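PDB 1PFF: methionine gamma-lyase from Trichomonas vaginalis, which belongs to the Cys/Met metabolism family of pyridoxal phosphate-dependent enzymes and has the mixed-sheet alpha/beta fold of that clan. Local coordinates for residues A[189-192]-A[193-196]; A[123-126]-A[127-130]; A[165-168]-A[169-173]; A[101-104]-A[105-109]. One frame throughout, in Å; residues are numbered along the deposited sequence.

How the interactions relate
All four contacts are local, each within one helix or helical turn. Interaction 2 is the middle one of a touching series. Its I127 CG1 meets L196 CG of interaction 1 at 3.6 Å, and its T129 CG2 meets I102 CD1 of interaction 4, also at 3.6 Å. The centres of interactions 2 and 1 are about 14 Å apart, those of 2 and 4 about 17 Å. Interactions 2 and 4 belong to successive beta-alpha-beta units that share strand 116-120. Interaction 3 stands apart, with its nearest atoms about 12 Å from interaction 1. Molecules of 1,2-ethanediol, probably from the crystallisation liquor, lie near interactions 1, 2 and 3.

Interaction 1 of 4, residues A[189-192]-A[193-196]; sequences ITRG and TLTL
T193 OG1 donates to T190 O at 2.7 Å, one turn back in the helix. Its chi1 of 63° sets the hydroxyl between the backbone N and the carbonyl carbon, where it can turn back to that oxygen. The donor lies 24° out of the carbonyl plane. T193 N adds only weak bonds, to I189 O and T190 O.

L194 and R191 run side by side and point the same way. L194 CD1 sits over the centre of one face of the R191 guanidinium, 3.7 Å from CZ. The bends at chi2 and chi3 of R191 turn the face of the guanidinium to the methyl. In the backbone, L194 N bonds to R191 O at 3.1 Å and T195 N to G192 O, also at 3.1 Å.

These residues form a kinked part of the long helix 183-216. The N atoms of 194 and 195 lack the alpha-helical bond four residues back and bond three residues back instead. T195 OG1 also reaches G192 O, but weakly.

Further out, R199 donates from NH2 to G192 O and from NE to T195 OG1. The guanidinium of R191 crosses to the second subunit, where NH2 donates to H150 O. E278 of that subunit packs on L194. On the chain's own side, T193 rests on K6 and I7 of helix 2-11.

Interaction 2 of 4, residues A[123-126]-A[127-130]; sequences FASP and ILTN
The amide of N130 turns back to the carbonyl of P126, and ND2 donates to P126 O at 3.0 Å. The donor lies in the carbonyl plane, on a lone pair. The oxygen is less well placed for the amide: it stands 30° out of the N130 amide plane. The turn is the short helix 125-128, weakly bonded, on the crossover of a beta-alpha-beta unit between strands 116-120 and 138-142. ND2 of N130 has a second partner in E11 OE2 of helix 2-11. The other branch, OD1, is 2.7 Å from a water. That water also lies near P126 O, but the link is weak.

S125 O is the chief acceptor of the turn. T129 N meets it nearly end-on, in line with the C=O, with an N-H...O angle of 173°. L128 N reaches the same oxygen from above the carbonyl plane. S125 OG takes the N-H of I127 at 3.1 Å and also touches I127 CB.

L128 CB already lies at A124 O, and chi1 -58° brings L128 CG and CD1 to it as well. The methyl of A124 packs against T129, which also rests on M241 of a loop. Helix 183-216 covers S125, I127 and L128, with V200 on S125 and L128 and K201 on I127. T129 OG1 is hydrogen-bonded to Q240 O, while A124 CB lies 3.7 Å from the same T129 OG1.

Interaction 3 of 4, residues A[165-168]-A[169-173]; sequences IAKV and KSQGI. With EDO (1,2-ethanediol), chain M.
S170 carries its hydroxyl between the backbone N and the carbonyl carbon, a rotation (chi1 65°) that points OG back along the helix to A166 O, 2.9 Å away, to which it donates. K169 has CG beside its own N, chi1 -74°, and is extended from there. Its chain passes obliquely over I165, with K169 CE 4.0 Å from I165 CG2. K169 CG also lies against I165 O.

A166 O is held by two donors. S170 N and S170 OG reach it from opposite faces of its plane. One residue earlier, K169 N bonds to I165 O as in a regular alpha helix.

The pattern then changes, for helix 162-177 has a wider pi-type turn at 169-173. K167 O takes Q171 N at 2.8 Å and also G172 N at 3.2 Å, the latter in the carbonyl plane. I173 N goes five residues back to V168 O, also at 2.8 Å, nearly in line with the C=O. The methyls of V168 and I173 approach only loosely.

The buried side lies between the mixed sheet, which I165 touches at A15, A17 and V158, and helix 22-33, which V168 meets at A28 and F33. K167 stretches outward, and its NZ makes a weak bond to a 1,2-ethanediol.

The polar ends find partners beyond the turn. K169 NZ forms a salt bridge with E4, and Q171 OE1 accepts from Q57 NE2 of the third subunit. The salt bridge probably offsets the charge of K169 within the chain, and the glutamine amide forms a link between subunits.

Interaction 4 of 4, residues A[101-104]-A[105-109]; sequences DIED and AVKQA
Q108 NE2 donates to D104 OD2 at 3.0 Å, one turn apart. The bond is bent, with an N-H...O angle of 134°. The donor comes from above the carboxylate plane, and the two flat groups are turned 45° from each other. At chi1 -175° the D104 carboxylate is turned away from its own N and reaches along the helix to Q108. The other oxygen, D104 OD1, accepts from a water at 2.9 Å. The same water accepts a weak hydrogen bond from K107 NZ. The other branch of the Q108 amide is used as well: OE1 accepts from E77 N.

The main-chain donors of the turn are satisfied in order. A105 N goes to D101 O, V106 N to I102 O, K107 N to E103 O and Q108 N to D104 O, all between 2.8 and 3.0 Å.

Helix 102-109 is the crossover of a beta-alpha-beta unit between strands 84-90 and 116-120. D101 is its N-cap. D101 OD2 accepts from D104 N at 3.0 Å, met from above the carboxylate plane, while D101 OD1 forms a salt bridge with K239. The N-H of I102 is taken by Q240 OE1.

E103 and K107 lie side by side on the outer face. E103 CG touches K107 CE at 3.7 Å, but E103 OE2 and K107 NZ stay 4.3 Å apart, beyond a salt bridge. On the inner face, I102 and A105 pack on F89 of strand 84-90, and A109 on V87.

Interaction 1 of 4, residues A[189-192]-A[193-196]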
ATOM      1  N   ILE A 189       8.416  -5.381  -5.637  1.00 20.90           N
ATOM      2  CA  ILE A 189       9.467  -5.953  -6.481  1.00 20.65           C
ATOM      3  C   ILE A 189      10.515  -6.646  -5.618  1.00 20.62           C
ATOM      4  O   ILE A 189      10.960  -7.752  -5.950  1.00 20.47           O
ATOM      5  CB  ILE A 189      10.133  -4.870  -7.376  1.00 20.73           C
ATOM      6  CG1 ILE A 189       9.101  -4.153  -8.254  1.00 21.57           C
ATOM      7  CG2 ILE A 189      11.232  -5.480  -8.246  1.00 20.52           C
ATOM      8  CD1 ILE A 189       8.359  -5.045  -9.203  1.00 23.27           C
ATOM      9  N   THR A 190      10.902  -5.988  -4.520  1.00 20.24           N
ATOM     10  CA  THR A 190      11.859  -6.539  -3.556  1.00 20.35           C
ATOM     11  C   THR A 190      11.393  -7.901  -3.029  1.00 20.16           C
ATOM     12  O   THR A 190      12.194  -8.816  -2.887  1.00 19.74           O
ATOM     13  CB  THR A 190      12.098  -5.546  -2.380  1.00 20.55           C
ATOM     14  OG1 THR A 190      12.787  -4.387  -2.865  1.00 20.86           O
ATOM     15  CG2 THR A 190      13.075  -6.119  -1.352  1.00 20.51           C
ATOM     16  N   ARG A 191      10.098  -8.018  -2.749  1.00 20.49           N
ATOM     17  CA  ARG A 191       9.508  -9.281  -2.296  1.00 20.58           C
ATOM     18  C   ARG A 191       9.495 -10.307  -3.431  1.00 19.92           C
ATOM     19  O   ARG A 191       9.707 -11.507  -3.204  1.00 19.83           O
ATOM     20  CB  ARG A 191       8.096  -9.055  -1.761  1.00 21.22           C
ATOM     21  CG  ARG A 191       8.018  -8.179  -0.499  1.00 23.83           C
ATOM     22  CD  ARG A 191       9.035  -8.523   0.600  1.00 28.47           C
ATOM     23  NE  ARG A 191       8.666  -9.731   1.346  1.00 32.83           N
ATOM     24  CZ  ARG A 191       9.290 -10.169   2.441  1.00 34.36           C
ATOM     25  NH1 ARG A 191      10.324  -9.508   2.947  1.00 36.19           N
ATOM     26  NH2 ARG A 191       8.878 -11.278   3.034  1.00 36.02           N
ATOM     27  N   GLY A 192       9.254  -9.821  -4.646  1.00 18.66           N
ATOM     28  CA  GLY A 192       9.336 -10.626  -5.848  1.00 17.64           C
ATOM     29  C   GLY A 192      10.658 -11.340  -6.051  1.00 16.60           C
ATOM     30  O   GLY A 192      10.664 -12.443  -6.578  1.00 16.61           O
ATOM     31  N   THR A 193      11.775 -10.741  -5.623  1.00 15.93           N
ATOM     32  CA  THR A 193      13.094 -11.362  -5.823  1.00 14.91           C
ATOM     33  C   THR A 193      13.228 -12.678  -5.074  1.00 14.55           C
ATOM     34  O   THR A 193      14.049 -13.510  -5.435  1.00 14.05           O
ATOM     35  CB  THR A 193      14.265 -10.429  -5.418  1.00 15.46           C
ATOM     36  OG1 THR A 193      14.199 -10.143  -4.013  1.00 14.99           O
ATOM     37  CG2 THR A 193      14.162  -9.058  -6.122  1.00 15.48           C
ATOM     38  N   LEU A 194      12.411 -12.855  -4.037  1.00 13.98           N
ATOM     39  CA  LEU A 194      12.433 -14.068  -3.222  1.00 13.99           C
ATOM     40  C   LEU A 194      11.874 -15.305  -3.938  1.00 13.39           C
ATOM     41  O   LEU A 194      12.136 -16.437  -3.513  1.00 13.25           O
ATOM     42  CB  LEU A 194      11.669 -13.835  -1.907  1.00 13.83           C
ATOM     43  CG  LEU A 194      12.204 -12.759  -0.952  1.00 15.15           C
ATOM     44  CD1 LEU A 194      11.162 -12.430   0.116  1.00 15.63           C
ATOM     45  CD2 LEU A 194      13.510 -13.209  -0.279  1.00 16.64           C
ATOM     46  N   THR A 195      11.090 -15.086  -4.999  1.00 13.56           N
ATOM     47  CA  THR A 195      10.518 -16.181  -5.795  1.00 13.03           C
ATOM     48  C   THR A 195      10.990 -16.128  -7.244  1.00 13.21           C
ATOM     49  O   THR A 195      10.545 -16.909  -8.078  1.00 13.04           O
ATOM     50  CB  THR A 195       8.977 -16.172  -5.763  1.00 13.85           C
ATOM     51  OG1 THR A 195       8.479 -14.915  -6.255  1.00 13.61           O
ATOM     52  CG2 THR A 195       8.447 -16.285  -4.329  1.00 13.80           C
ATOM     53  N   LEU A 196      11.890 -15.200  -7.539  1.00 12.81           N
ATOM     54  CA  LEU A 196      12.350 -14.995  -8.912  1.00 12.82           C
ATOM     55  C   LEU A 196      13.038 -16.241  -9.499  1.00 12.28           C
ATOM     56  O   LEU A 196      12.711 -16.675 -10.604  1.00 11.79           O
ATOM     57  CB  LEU A 196      13.254 -13.761  -8.973  1.00 12.71           C
ATOM     58  CG  LEU A 196      14.068 -13.499 -10.247  1.00 14.13           C
ATOM     59  CD1 LEU A 196      13.202 -13.089 -11.406  1.00 15.08           C
ATOM     60  CD2 LEU A 196      15.138 -12.453  -9.955  1.00 14.28           C
TER

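Interaction 2 of 4, residues A[123-126]-A[127-130]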
ATOM      1  N   PHE A 123      13.823 -10.520 -20.778  1.00 14.00           N
ATOM      2  CA  PHE A 123      13.218 -11.824 -21.000  1.00 14.86           C
ATOM      3  C   PHE A 123      14.043 -13.008 -20.494  1.00 14.61           C
ATOM      4  O   PHE A 123      13.476 -13.987 -19.990  1.00 14.67           O
ATOM      5  CB  PHE A 123      12.733 -11.953 -22.441  1.00 16.26           C
ATOM      6  CG  PHE A 123      11.432 -11.221 -22.681  1.00 18.97           C
ATOM      7  CD1 PHE A 123      10.229 -11.756 -22.234  1.00 23.22           C
ATOM      8  CD2 PHE A 123      11.423  -9.976 -23.276  1.00 22.56           C
ATOM      9  CE1 PHE A 123       9.024 -11.076 -22.428  1.00 25.22           C
ATOM     10  CE2 PHE A 123      10.229  -9.287 -23.479  1.00 24.67           C
ATOM     11  CZ  PHE A 123       9.028  -9.840 -23.054  1.00 25.31           C
ATOM     12  N   ALA A 124      15.368 -12.889 -20.565  1.00 13.08           N
ATOM     13  CA  ALA A 124      16.256 -13.867 -19.923  1.00 13.06           C
ATOM     14  C   ALA A 124      16.209 -13.759 -18.388  1.00 12.67           C
ATOM     15  O   ALA A 124      16.125 -14.789 -17.692  1.00 13.12           O
ATOM     16  CB  ALA A 124      17.705 -13.713 -20.433  1.00 12.81           C
ATOM     17  N   SER A 125      16.266 -12.522 -17.876  1.00 11.71           N
ATOM     18  CA  SER A 125      16.314 -12.229 -16.427  1.00 11.40           C
ATOM     19  C   SER A 125      17.715 -12.511 -15.862  1.00 11.27           C
ATOM     20  O   SER A 125      18.483 -13.260 -16.475  1.00 11.38           O
ATOM     21  CB  SER A 125      15.252 -13.035 -15.655  1.00 11.46           C
ATOM     22  OG  SER A 125      15.826 -14.215 -15.118  1.00 11.63           O
ATOM     23  N   PRO A 126      18.044 -11.935 -14.700  1.00 11.18           N
ATOM     24  CA  PRO A 126      19.358 -12.143 -14.065  1.00 10.83           C
ATOM     25  C   PRO A 126      19.576 -13.609 -13.677  1.00 10.77           C
ATOM     26  O   PRO A 126      20.722 -14.013 -13.486  1.00 10.64           O
ATOM     27  CB  PRO A 126      19.281 -11.281 -12.799  1.00 10.76           C
ATOM     28  CG  PRO A 126      18.182 -10.286 -13.084  1.00 11.71           C
ATOM     29  CD  PRO A 126      17.175 -11.069 -13.876  1.00 10.98           C
ATOM     30  N   ILE A 127      18.497 -14.387 -13.590  1.00 10.05           N
ATOM     31  CA  ILE A 127      18.583 -15.829 -13.313  1.00  9.81           C
ATOM     32  C   ILE A 127      19.253 -16.614 -14.454  1.00  9.89           C
ATOM     33  O   ILE A 127      19.973 -17.577 -14.199  1.00 10.33           O
ATOM     34  CB  ILE A 127      17.171 -16.430 -12.975  1.00  9.54           C
ATOM     35  CG1 ILE A 127      16.496 -15.680 -11.819  1.00 10.04           C
ATOM     36  CG2 ILE A 127      17.252 -17.939 -12.649  1.00  9.28           C
ATOM     37  CD1 ILE A 127      17.356 -15.563 -10.531  1.00 10.44           C
ATOM     38  N   LEU A 128      19.048 -16.187 -15.701  1.00  9.44           N
ATOM     39  CA  LEU A 128      19.491 -16.987 -16.844  1.00  9.69           C
ATOM     40  C   LEU A 128      20.704 -16.437 -17.589  1.00  9.92           C
ATOM     41  O   LEU A 128      21.505 -17.207 -18.114  1.00  9.41           O
ATOM     42  CB  LEU A 128      18.336 -17.200 -17.817  1.00  9.26           C
ATOM     43  CG  LEU A 128      17.086 -17.889 -17.257  1.00  9.11           C
ATOM     44  CD1 LEU A 128      16.088 -18.161 -18.391  1.00 10.13           C
ATOM     45  CD2 LEU A 128      17.408 -19.156 -16.463  1.00  7.68           C
ATOM     46  N   THR A 129      20.815 -15.111 -17.640  1.00 10.07           N
ATOM     47  CA  THR A 129      21.922 -14.432 -18.316  1.00 10.58           C
ATOM     48  C   THR A 129      22.410 -13.262 -17.475  1.00 10.55           C
ATOM     49  O   THR A 129      21.608 -12.509 -16.922  1.00  9.78           O
ATOM     50  CB  THR A 129      21.455 -13.930 -19.713  1.00 10.88           C
ATOM     51  OG1 THR A 129      21.110 -15.066 -20.519  1.00 10.75           O
ATOM     52  CG2 THR A 129      22.607 -13.261 -20.506  1.00 10.24           C
ATOM     53  N   ASN A 130      23.731 -13.107 -17.393  1.00 10.94           N
ATOM     54  CA  ASN A 130      24.319 -11.928 -16.760  1.00 11.28           C
ATOM     55  C   ASN A 130      25.209 -11.193 -17.751  1.00 11.36           C
ATOM     56  O   ASN A 130      26.415 -11.429 -17.785  1.00 11.22           O
ATOM     57  CB  ASN A 130      25.097 -12.335 -15.504  1.00 11.72           C
ATOM     58  CG  ASN A 130      24.222 -13.069 -14.500  1.00 12.77           C
ATOM     59  OD1 ASN A 130      24.486 -14.230 -14.144  1.00 12.36           O
ATOM     60  ND2 ASN A 130      23.158 -12.409 -14.063  1.00 12.18           N
TER
HETATM   61  O   HOH W   1      23.331 -15.920 -12.328  1.00 34.76           O

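Interaction 3 of 4, residues A[165-168]-A[169-173]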
ATOM      1  N   ILE A 165      25.828   4.608 -12.872  1.00 13.67           N
ATOM      2  CA  ILE A 165      24.558   4.683 -12.140  1.00 13.60           C
ATOM      3  C   ILE A 165      24.361   6.017 -11.425  1.00 13.60           C
ATOM      4  O   ILE A 165      23.237   6.506 -11.326  1.00 14.21           O
ATOM      5  CB  ILE A 165      24.400   3.504 -11.150  1.00 13.73           C
ATOM      6  CG1 ILE A 165      24.259   2.169 -11.907  1.00 13.12           C
ATOM      7  CG2 ILE A 165      23.200   3.752 -10.206  1.00 13.37           C
ATOM      8  CD1 ILE A 165      23.176   2.184 -13.006  1.00 13.70           C
ATOM      9  N   ALA A 166      25.448   6.602 -10.920  1.00 13.96           N
ATOM     10  CA  ALA A 166      25.395   7.954 -10.359  1.00 13.97           C
ATOM     11  C   ALA A 166      24.783   8.953 -11.349  1.00 13.81           C
ATOM     12  O   ALA A 166      23.930   9.738 -10.973  1.00 13.97           O
ATOM     13  CB  ALA A 166      26.778   8.420  -9.916  1.00 14.37           C
ATOM     14  N   LYS A 167      25.217   8.904 -12.608  1.00 14.37           N
ATOM     15  CA  LYS A 167      24.702   9.790 -13.667  1.00 14.38           C
ATOM     16  C   LYS A 167      23.285   9.424 -14.106  1.00 14.27           C
ATOM     17  O   LYS A 167      22.456  10.302 -14.363  1.00 14.04           O
ATOM     18  CB  LYS A 167      25.638   9.771 -14.879  1.00 14.91           C
ATOM     19  CG  LYS A 167      26.961  10.479 -14.643  1.00 16.66           C
ATOM     20  CD  LYS A 167      27.729  10.646 -15.949  1.00 20.12           C
ATOM     21  CE  LYS A 167      28.973  11.504 -15.742  1.00 23.06           C
ATOM     22  NZ  LYS A 167      30.021  11.209 -16.768  1.00 24.50           N
ATOM     23  N   VAL A 168      23.008   8.123 -14.193  1.00 14.63           N
ATOM     24  CA  VAL A 168      21.663   7.640 -14.514  1.00 14.10           C
ATOM     25  C   VAL A 168      20.658   8.203 -13.499  1.00 14.30           C
ATOM     26  O   VAL A 168      19.600   8.687 -13.889  1.00 13.95           O
ATOM     27  CB  VAL A 168      21.594   6.084 -14.578  1.00 14.58           C
ATOM     28  CG1 VAL A 168      20.132   5.583 -14.671  1.00 14.76           C
ATOM     29  CG2 VAL A 168      22.425   5.554 -15.741  1.00 14.23           C
ATOM     30  N   LYS A 169      21.013   8.174 -12.212  1.00 14.26           N
ATOM     31  CA  LYS A 169      20.130   8.668 -11.155  1.00 14.61           C
ATOM     32  C   LYS A 169      19.998  10.185 -11.171  1.00 15.00           C
ATOM     33  O   LYS A 169      18.882  10.724 -11.197  1.00 15.24           O
ATOM     34  CB  LYS A 169      20.633   8.220  -9.775  1.00 14.45           C
ATOM     35  CG  LYS A 169      20.399   6.747  -9.479  1.00 15.10           C
ATOM     36  CD  LYS A 169      20.838   6.371  -8.072  1.00 15.60           C
ATOM     37  CE  LYS A 169      20.346   4.971  -7.730  1.00 17.00           C
ATOM     38  NZ  LYS A 169      20.684   4.592  -6.330  1.00 19.19           N
ATOM     39  N   SER A 170      21.137  10.874 -11.147  1.00 15.07           N
ATOM     40  CA  SER A 170      21.121  12.322 -10.950  1.00 15.78           C
ATOM     41  C   SER A 170      20.718  13.077 -12.216  1.00 15.66           C
ATOM     42  O   SER A 170      20.140  14.164 -12.135  1.00 16.19           O
ATOM     43  CB  SER A 170      22.451  12.830 -10.373  1.00 15.98           C
ATOM     44  OG  SER A 170      23.522  12.636 -11.275  1.00 17.51           O
ATOM     45  N   GLN A 171      20.983  12.492 -13.380  1.00 15.49           N
ATOM     46  CA  GLN A 171      20.588  13.119 -14.642  1.00 15.45           C
ATOM     47  C   GLN A 171      19.410  12.400 -15.302  1.00 15.11           C
ATOM     48  O   GLN A 171      18.345  12.979 -15.471  1.00 14.96           O
ATOM     49  CB  GLN A 171      21.783  13.217 -15.592  1.00 15.70           C
ATOM     50  CG  GLN A 171      22.942  14.022 -15.018  1.00 17.33           C
ATOM     51  CD  GLN A 171      23.994  14.324 -16.049  1.00 20.39           C
ATOM     52  OE1 GLN A 171      23.665  14.637 -17.193  1.00 22.84           O
ATOM     53  NE2 GLN A 171      25.266  14.242 -15.655  1.00 21.40           N
ATOM     54  N   GLY A 172      19.599  11.128 -15.640  1.00 15.04           N
ATOM     55  CA  GLY A 172      18.584  10.343 -16.331  1.00 14.95           C
ATOM     56  C   GLY A 172      17.233  10.312 -15.636  1.00 15.26           C
ATOM     57  O   GLY A 172      16.204  10.525 -16.275  1.00 14.80           O
ATOM     58  N   ILE A 173      17.234  10.047 -14.333  1.00 15.55           N
ATOM     59  CA  ILE A 173      15.984   9.995 -13.576  1.00 16.58           C
ATOM     60  C   ILE A 173      15.560  11.381 -13.093  1.00 17.18           C
ATOM     61  O   ILE A 173      14.452  11.822 -13.390  1.00 17.02           O
ATOM     62  CB  ILE A 173      16.074   8.976 -12.406  1.00 16.40           C
ATOM     63  CG1 ILE A 173      16.218   7.556 -12.953  1.00 16.78           C
ATOM     64  CG2 ILE A 173      14.842   9.073 -11.506  1.00 17.20           C
ATOM     65  CD1 ILE A 173      16.767   6.548 -11.937  1.00 17.71           C
TER
HETATM   66  C1  EDO M1015      32.681  12.141 -19.816  1.00 62.76           C
HETATM   67  O1  EDO M1015      32.132  13.125 -18.950  1.00 62.51           O
HETATM   68  C2  EDO M1015      31.943  10.817 -19.641  1.00 62.66           C
HETATM   69  O2  EDO M1015      30.562  10.986 -19.935  1.00 62.42           O

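Interaction 4 of 4, residues A[101-104]-A[105-109]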
ATOM      1  N   ASP A 101      24.825 -12.841 -29.962  1.00 10.61           N
ATOM      2  CA  ASP A 101      25.997 -13.215 -29.188  1.00 11.15           C
ATOM      3  C   ASP A 101      26.519 -12.006 -28.399  1.00 11.02           C
ATOM      4  O   ASP A 101      27.143 -11.099 -28.967  1.00  9.91           O
ATOM      5  CB  ASP A 101      27.074 -13.785 -30.122  1.00 11.74           C
ATOM      6  CG  ASP A 101      28.218 -14.425 -29.373  1.00 12.75           C
ATOM      7  OD1 ASP A 101      28.777 -15.406 -29.897  1.00 15.27           O
ATOM      8  OD2 ASP A 101      28.648 -14.014 -28.273  1.00 12.22           O
ATOM      9  N   ILE A 102      26.253 -11.996 -27.091  1.00 11.14           N
ATOM     10  CA  ILE A 102      26.593 -10.846 -26.238  1.00 11.07           C
ATOM     11  C   ILE A 102      28.102 -10.607 -26.207  1.00 11.28           C
ATOM     12  O   ILE A 102      28.567  -9.490 -26.454  1.00 10.02           O
ATOM     13  CB  ILE A 102      26.034 -11.029 -24.791  1.00 11.42           C
ATOM     14  CG1 ILE A 102      24.494 -11.085 -24.793  1.00 10.97           C
ATOM     15  CG2 ILE A 102      26.540  -9.920 -23.876  1.00 10.13           C
ATOM     16  CD1 ILE A 102      23.893 -11.590 -23.460  1.00 10.79           C
ATOM     17  N   GLU A 103      28.864 -11.656 -25.893  1.00 11.76           N
ATOM     18  CA  GLU A 103      30.320 -11.548 -25.823  1.00 13.08           C
ATOM     19  C   GLU A 103      30.900 -11.019 -27.150  1.00 12.65           C
ATOM     20  O   GLU A 103      31.778 -10.144 -27.153  1.00 12.50           O
ATOM     21  CB  GLU A 103      30.942 -12.897 -25.435  1.00 13.62           C
ATOM     22  CG  GLU A 103      32.459 -12.886 -25.312  1.00 17.43           C
ATOM     23  CD  GLU A 103      33.001 -13.982 -24.402  1.00 22.93           C
ATOM     24  OE1 GLU A 103      32.260 -14.937 -24.069  1.00 24.10           O
ATOM     25  OE2 GLU A 103      34.185 -13.888 -24.012  1.00 26.43           O
ATOM     26  N   ASP A 104      30.385 -11.530 -28.267  1.00 12.42           N
ATOM     27  CA  ASP A 104      30.869 -11.108 -29.582  1.00 12.87           C
ATOM     28  C   ASP A 104      30.450  -9.684 -29.931  1.00 12.46           C
ATOM     29  O   ASP A 104      31.220  -8.943 -30.555  1.00 12.24           O
ATOM     30  CB  ASP A 104      30.418 -12.072 -30.686  1.00 13.28           C
ATOM     31  CG  ASP A 104      31.007 -11.709 -32.033  1.00 15.48           C
ATOM     32  OD1 ASP A 104      32.230 -11.886 -32.206  1.00 18.45           O
ATOM     33  OD2 ASP A 104      30.340 -11.198 -32.955  1.00 16.98           O
ATOM     34  N   ALA A 105      29.226  -9.307 -29.543  1.00 11.49           N
ATOM     35  CA  ALA A 105      28.763  -7.938 -29.722  1.00 11.01           C
ATOM     36  C   ALA A 105      29.672  -6.957 -28.984  1.00 10.98           C
ATOM     37  O   ALA A 105      30.058  -5.928 -29.541  1.00 10.08           O
ATOM     38  CB  ALA A 105      27.300  -7.780 -29.265  1.00 10.78           C
ATOM     39  N   VAL A 106      30.034  -7.291 -27.742  1.00 10.74           N
ATOM     40  CA  VAL A 106      30.958  -6.467 -26.969  1.00 11.23           C
ATOM     41  C   VAL A 106      32.305  -6.351 -27.676  1.00 12.26           C
ATOM     42  O   VAL A 106      32.836  -5.247 -27.839  1.00 12.03           O
ATOM     43  CB  VAL A 106      31.142  -7.008 -25.534  1.00 11.51           C
ATOM     44  CG1 VAL A 106      32.249  -6.233 -24.799  1.00 10.87           C
ATOM     45  CG2 VAL A 106      29.806  -6.925 -24.771  1.00  9.81           C
ATOM     46  N   LYS A 107      32.832  -7.485 -28.132  1.00 13.06           N
ATOM     47  CA  LYS A 107      34.132  -7.506 -28.806  1.00 13.94           C
ATOM     48  C   LYS A 107      34.137  -6.619 -30.044  1.00 13.39           C
ATOM     49  O   LYS A 107      35.115  -5.918 -30.299  1.00 13.22           O
ATOM     50  CB  LYS A 107      34.558  -8.937 -29.148  1.00 14.56           C
ATOM     51  CG  LYS A 107      35.094  -9.717 -27.926  1.00 18.48           C
ATOM     52  CD  LYS A 107      35.749 -11.034 -28.353  1.00 22.87           C
ATOM     53  CE  LYS A 107      35.494 -12.160 -27.351  1.00 25.47           C
ATOM     54  NZ  LYS A 107      36.220 -13.424 -27.743  1.00 26.67           N
ATOM     55  N   GLN A 108      33.033  -6.633 -30.793  1.00 12.56           N
ATOM     56  CA  GLN A 108      32.880  -5.746 -31.944  1.00 12.01           C
ATOM     57  C   GLN A 108      32.864  -4.275 -31.543  1.00 12.10           C
ATOM     58  O   GLN A 108      33.528  -3.451 -32.169  1.00 11.42           O
ATOM     59  CB  GLN A 108      31.606  -6.064 -32.710  1.00 11.99           C
ATOM     60  CG  GLN A 108      31.662  -7.359 -33.520  1.00 11.06           C
ATOM     61  CD  GLN A 108      30.403  -7.531 -34.326  1.00 11.45           C
ATOM     62  OE1 GLN A 108      30.174  -6.771 -35.266  1.00 10.87           O
ATOM     63  NE2 GLN A 108      29.551  -8.484 -33.930  1.00 11.51           N
ATOM     64  N   ALA A 109      32.088  -3.945 -30.514  1.00 12.34           N
ATOM     65  CA  ALA A 109      32.017  -2.574 -30.021  1.00 12.35           C
ATOM     66  C   ALA A 109      33.374  -2.092 -29.516  1.00 12.57           C
ATOM     67  O   ALA A 109      33.674  -0.902 -29.606  1.00 12.48           O
ATOM     68  CB  ALA A 109      30.960  -2.453 -28.926  1.00 12.69           C
TER
HETATM   69  O   HOH W   2      33.758 -13.182 -30.083  1.00 43.16           O